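Local structure of cell wall surface anchor family protein (Streptococcus pneumoniae, 4OQ1) at residues 26-38 with 93-105. The protein serves as an ancillary pilin of the pneumococcal pilus and probably anchors the fibre to the cell wall. The protein carries 3 engineered substitutions. Residues are numbered along the deposited sequence; the frame is centred on the assembly and turned at random.
Sequences EDHTLVLQLENYQ and FLENQIEVSHIPN
Strands 28-33 and 98-103 run antiparallel, 4.6 Å apart at closest approach, and pair H28 with I103, L30 with V100 and L32 with I98 through reciprocal backbone hydrogen bonds. Between the first two pairs the register slips by one residue: H102, with positive phi (65°), joins I103 opposite H28 in a G1 beta bulge. The inserted H102 lies alongside D27, its ring turned 56° from the carboxylate and its ND1 directed at D27 OD1; the modelled 2.4 Å between these two atoms is suspiciously short, and its exact length is doubtful. A water links D27 OD2, T29 OG1 and H102 N, while T29 OG1 also bonds E135. Beyond the bulge, the H28 ring sends NE2 to N105 OD1 (2.8 Å) in a bent bond. On the face formed by H28, L30, L32, I98, V100 and I103, which strand 120-129 covers, I103 CD1 touches L30 CB at 3.7 Å; at its end I98 CD1 meets L34 CD1. Beside V31, Q33 and Q97 lie side by side, joined from Q33 NE2 to Q97 OE1 (2.9 Å). At the far end, Y37 extends its ring, CG anti to the backbone N (chi1 -179°), so that the N96-Q97 peptide lies over one face, offset toward the rim, and its OH donates to L94 O at 2.7 Å. The arrangement is an antiparallel pair interrupted by a G1 beta bulge, within the N-terminal domain's mixed sheet, where strand 28-33 also pairs in parallel with 137-140.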
# COMPACT_ATOMS: atom_id res chain seq x y z
N GLU A 26 -38.72 -20.09 -23.79
CA GLU A 26 -38.50 -20.65 -22.42
C GLU A 26 -37.09 -21.16 -22.08
O GLU A 26 -36.83 -21.46 -20.90
CB GLU A 26 -39.51 -21.75 -22.10
CG GLU A 26 -38.89 -22.99 -21.46
CD GLU A 26 -39.93 -23.97 -21.03
OE1 GLU A 26 -40.78 -23.59 -20.20
OE2 GLU A 26 -39.89 -25.12 -21.53
N ASP A 27 -36.16 -21.30 -23.04
CA ASP A 27 -34.75 -21.46 -22.59
C ASP A 27 -33.80 -20.41 -23.18
O ASP A 27 -33.19 -20.58 -24.27
CB ASP A 27 -34.23 -22.87 -22.78
CG ASP A 27 -32.98 -23.12 -21.98
OD1 ASP A 27 -33.07 -23.59 -20.82
OD2 ASP A 27 -31.91 -22.80 -22.51
N HIS A 28 -33.69 -19.30 -22.46
CA HIS A 28 -32.88 -18.23 -22.89
C HIS A 28 -31.62 -18.13 -22.02
O HIS A 28 -31.60 -18.51 -20.81
CB HIS A 28 -33.62 -16.89 -22.83
CG HIS A 28 -34.77 -16.79 -23.75
ND1 HIS A 28 -34.63 -16.37 -25.06
CD2 HIS A 28 -36.09 -17.03 -23.57
CE1 HIS A 28 -35.82 -16.38 -25.64
NE2 HIS A 28 -36.71 -16.77 -24.76
N THR A 29 -30.61 -17.62 -22.66
CA THR A 29 -29.38 -17.26 -21.98
C THR A 29 -29.13 -15.72 -22.04
O THR A 29 -29.24 -15.08 -23.09
CB THR A 29 -28.17 -17.96 -22.59
OG1 THR A 29 -28.35 -19.38 -22.51
CG2 THR A 29 -26.92 -17.58 -21.84
N LEU A 30 -28.77 -15.18 -20.87
CA LEU A 30 -28.35 -13.78 -20.74
C LEU A 30 -26.83 -13.71 -20.46
O LEU A 30 -26.29 -14.37 -19.62
CB LEU A 30 -29.13 -13.08 -19.59
CG LEU A 30 -28.68 -11.65 -19.24
CD1 LEU A 30 -28.94 -10.62 -20.27
CD2 LEU A 30 -29.30 -11.28 -17.87
N VAL A 31 -26.16 -12.89 -21.26
CA VAL A 31 -24.71 -12.60 -21.10
C VAL A 31 -24.58 -11.16 -20.45
O VAL A 31 -25.25 -10.20 -20.92
CB VAL A 31 -24.02 -12.67 -22.53
CG1 VAL A 31 -22.70 -11.93 -22.59
CG2 VAL A 31 -23.80 -14.11 -22.98
N LEU A 32 -23.86 -11.08 -19.32
CA LEU A 32 -23.59 -9.82 -18.62
C LEU A 32 -22.09 -9.52 -18.71
O LEU A 32 -21.24 -10.30 -18.34
CB LEU A 32 -24.00 -9.92 -17.14
CG LEU A 32 -25.52 -10.08 -16.93
CD1 LEU A 32 -25.90 -10.42 -15.54
CD2 LEU A 32 -26.23 -8.80 -17.35
N GLN A 33 -21.75 -8.36 -19.23
CA GLN A 33 -20.38 -7.91 -19.24
C GLN A 33 -20.29 -6.83 -18.15
O GLN A 33 -21.20 -6.02 -17.98
CB GLN A 33 -20.06 -7.42 -20.66
CG GLN A 33 -19.97 -8.54 -21.68
CD GLN A 33 -20.09 -8.10 -23.13
OE1 GLN A 33 -20.23 -6.91 -23.45
NE2 GLN A 33 -19.99 -9.05 -24.04
N LEU A 34 -19.20 -6.83 -17.38
CA LEU A 34 -19.06 -5.94 -16.24
C LEU A 34 -17.85 -5.00 -16.37
O LEU A 34 -16.86 -5.34 -17.07
CB LEU A 34 -18.87 -6.74 -14.98
CG LEU A 34 -19.87 -7.85 -14.69
CD1 LEU A 34 -19.50 -8.44 -13.36
CD2 LEU A 34 -21.33 -7.37 -14.68
N GLU A 35 -17.90 -3.94 -15.60
CA GLU A 35 -16.74 -3.06 -15.42
C GLU A 35 -15.67 -3.84 -14.61
O GLU A 35 -15.95 -4.49 -13.59
CB GLU A 35 -17.15 -1.81 -14.66
CG GLU A 35 -18.29 -0.94 -15.29
CD GLU A 35 -18.82 0.14 -14.36
OE1 GLU A 35 -18.19 0.55 -13.37
OE2 GLU A 35 -19.91 0.71 -14.59
N ASN A 36 -14.42 -3.78 -15.09
CA ASN A 36 -13.27 -4.25 -14.32
C ASN A 36 -13.50 -5.73 -14.10
O ASN A 36 -13.17 -6.26 -13.04
CB ASN A 36 -13.17 -3.50 -12.97
CG ASN A 36 -11.74 -3.54 -12.34
OD1 ASN A 36 -10.79 -3.73 -13.03
ND2 ASN A 36 -11.64 -3.41 -11.02
N TYR A 37 -14.04 -6.40 -15.14
CA TYR A 37 -14.50 -7.76 -15.06
C TYR A 37 -13.43 -8.70 -14.50
O TYR A 37 -13.71 -9.39 -13.57
CB TYR A 37 -14.99 -8.32 -16.41
CG TYR A 37 -15.49 -9.76 -16.32
CD1 TYR A 37 -16.81 -10.05 -15.83
CD2 TYR A 37 -14.67 -10.84 -16.64
CE1 TYR A 37 -17.26 -11.34 -15.74
CE2 TYR A 37 -15.12 -12.14 -16.51
CZ TYR A 37 -16.40 -12.41 -16.08
OH TYR A 37 -16.86 -13.72 -15.97
N GLN A 38 -12.22 -8.74 -15.09
CA GLN A 38 -11.15 -9.71 -14.65
C GLN A 38 -10.85 -9.59 -13.20
O GLN A 38 -10.80 -10.59 -12.51
CB GLN A 38 -9.81 -9.54 -15.37
CG GLN A 38 -9.87 -9.34 -16.88
CD GLN A 38 -10.72 -10.36 -17.59
OE1 GLN A 38 -11.56 -10.03 -18.45
NE2 GLN A 38 -10.49 -11.62 -17.27
N PHE A 93 -19.49 -17.45 -14.17
CA PHE A 93 -18.40 -16.52 -14.59
C PHE A 93 -17.37 -17.13 -15.52
O PHE A 93 -16.40 -17.73 -15.07
CB PHE A 93 -17.67 -16.04 -13.36
CG PHE A 93 -18.49 -15.17 -12.46
CD1 PHE A 93 -18.41 -13.78 -12.56
CD2 PHE A 93 -19.32 -15.73 -11.49
CE1 PHE A 93 -19.15 -12.99 -11.71
CE2 PHE A 93 -20.06 -14.93 -10.64
CZ PHE A 93 -19.97 -13.56 -10.76
N LEU A 94 -17.54 -16.94 -16.81
CA LEU A 94 -16.61 -17.37 -17.83
C LEU A 94 -15.43 -16.37 -17.93
O LEU A 94 -15.24 -15.56 -17.04
CB LEU A 94 -17.34 -17.53 -19.17
CG LEU A 94 -18.57 -18.43 -19.23
CD1 LEU A 94 -19.06 -18.59 -20.65
CD2 LEU A 94 -18.28 -19.82 -18.65
N GLU A 95 -14.66 -16.40 -19.01
CA GLU A 95 -13.37 -15.66 -19.07
C GLU A 95 -13.47 -14.13 -19.15
O GLU A 95 -12.72 -13.41 -18.48
CB GLU A 95 -12.49 -16.16 -20.26
CG GLU A 95 -12.30 -17.67 -20.33
CD GLU A 95 -13.41 -18.38 -21.10
OE1 GLU A 95 -13.40 -18.32 -22.35
OE2 GLU A 95 -14.29 -19.00 -20.44
N ASN A 96 -14.33 -13.62 -20.04
CA ASN A 96 -14.50 -12.17 -20.10
C ASN A 96 -15.97 -11.71 -19.84
O ASN A 96 -16.23 -10.51 -19.94
CB ASN A 96 -14.04 -11.64 -21.46
CG ASN A 96 -13.79 -10.14 -21.46
OD1 ASN A 96 -13.47 -9.55 -20.45
ND2 ASN A 96 -14.00 -9.50 -22.59
N GLN A 97 -16.84 -12.66 -19.50
CA GLN A 97 -18.31 -12.38 -19.28
C GLN A 97 -19.06 -13.47 -18.50
O GLN A 97 -18.59 -14.60 -18.29
CB GLN A 97 -18.96 -12.07 -20.64
CG GLN A 97 -19.14 -13.26 -21.57
CD GLN A 97 -19.38 -12.89 -23.04
OE1 GLN A 97 -19.19 -11.76 -23.47
NE2 GLN A 97 -19.78 -13.89 -23.84
N ILE A 98 -20.25 -13.11 -18.01
CA ILE A 98 -21.09 -13.99 -17.20
C ILE A 98 -22.12 -14.49 -18.16
O ILE A 98 -22.53 -13.77 -19.10
CB ILE A 98 -21.84 -13.24 -16.04
CG1 ILE A 98 -20.91 -12.85 -14.93
CG2 ILE A 98 -22.96 -14.05 -15.41
CD1 ILE A 98 -21.34 -11.55 -14.29
N GLU A 99 -22.51 -15.74 -17.96
CA GLU A 99 -23.76 -16.31 -18.54
C GLU A 99 -24.75 -16.68 -17.46
O GLU A 99 -24.39 -17.23 -16.42
CB GLU A 99 -23.56 -17.56 -19.42
CG GLU A 99 -22.98 -17.28 -20.78
CD GLU A 99 -22.64 -18.57 -21.52
OE1 GLU A 99 -22.87 -19.70 -21.00
OE2 GLU A 99 -22.13 -18.46 -22.64
N VAL A 100 -26.01 -16.32 -17.71
CA VAL A 100 -27.11 -16.62 -16.81
C VAL A 100 -28.02 -17.53 -17.62
O VAL A 100 -28.38 -17.17 -18.74
CB VAL A 100 -27.88 -15.35 -16.32
CG1 VAL A 100 -28.81 -15.76 -15.24
CG2 VAL A 100 -26.82 -14.31 -15.85
N SER A 101 -28.33 -18.67 -17.01
CA SER A 101 -28.88 -19.84 -17.76
C SER A 101 -30.33 -20.15 -17.53
O SER A 101 -30.81 -19.98 -16.40
CB SER A 101 -28.05 -21.11 -17.44
OG SER A 101 -26.82 -21.03 -18.15
N HIS A 102 -31.01 -20.62 -18.59
CA HIS A 102 -32.39 -21.25 -18.48
C HIS A 102 -33.46 -20.28 -18.02
O HIS A 102 -34.24 -20.49 -17.06
CB HIS A 102 -32.40 -22.54 -17.63
CG HIS A 102 -31.35 -23.55 -18.04
ND1 HIS A 102 -31.30 -24.09 -19.31
CD2 HIS A 102 -30.31 -24.09 -17.36
CE1 HIS A 102 -30.26 -24.90 -19.39
NE2 HIS A 102 -29.63 -24.90 -18.23
N ILE A 103 -33.46 -19.18 -18.71
CA ILE A 103 -34.39 -18.12 -18.39
C ILE A 103 -35.66 -18.17 -19.29
O ILE A 103 -35.58 -17.97 -20.52
CB ILE A 103 -33.69 -16.73 -18.58
CG1 ILE A 103 -32.36 -16.72 -17.80
CG2 ILE A 103 -34.65 -15.63 -18.15
CD1 ILE A 103 -31.55 -15.39 -17.91
N PRO A 104 -36.84 -18.33 -18.68
CA PRO A 104 -38.11 -18.36 -19.41
C PRO A 104 -38.38 -17.05 -20.03
O PRO A 104 -37.72 -16.07 -19.66
CB PRO A 104 -39.14 -18.63 -18.31
CG PRO A 104 -38.41 -19.28 -17.24
CD PRO A 104 -37.08 -18.56 -17.25
N ASN A 105 -39.38 -16.96 -20.90
CA ASN A 105 -39.80 -15.68 -21.44
C ASN A 105 -40.32 -14.75 -20.29
O ASN A 105 -40.92 -15.24 -19.35
CB ASN A 105 -40.97 -15.91 -22.36
CG ASN A 105 -40.52 -16.25 -23.72
OD1 ASN A 105 -39.36 -16.57 -23.93
ND2 ASN A 105 -41.39 -16.10 -24.66
O HOH W 1 -30.00 -21.15 -21.04
O HOH W 2 -26.26 -20.99 -20.81
O HOH W 3 -17.38 -8.53 -19.07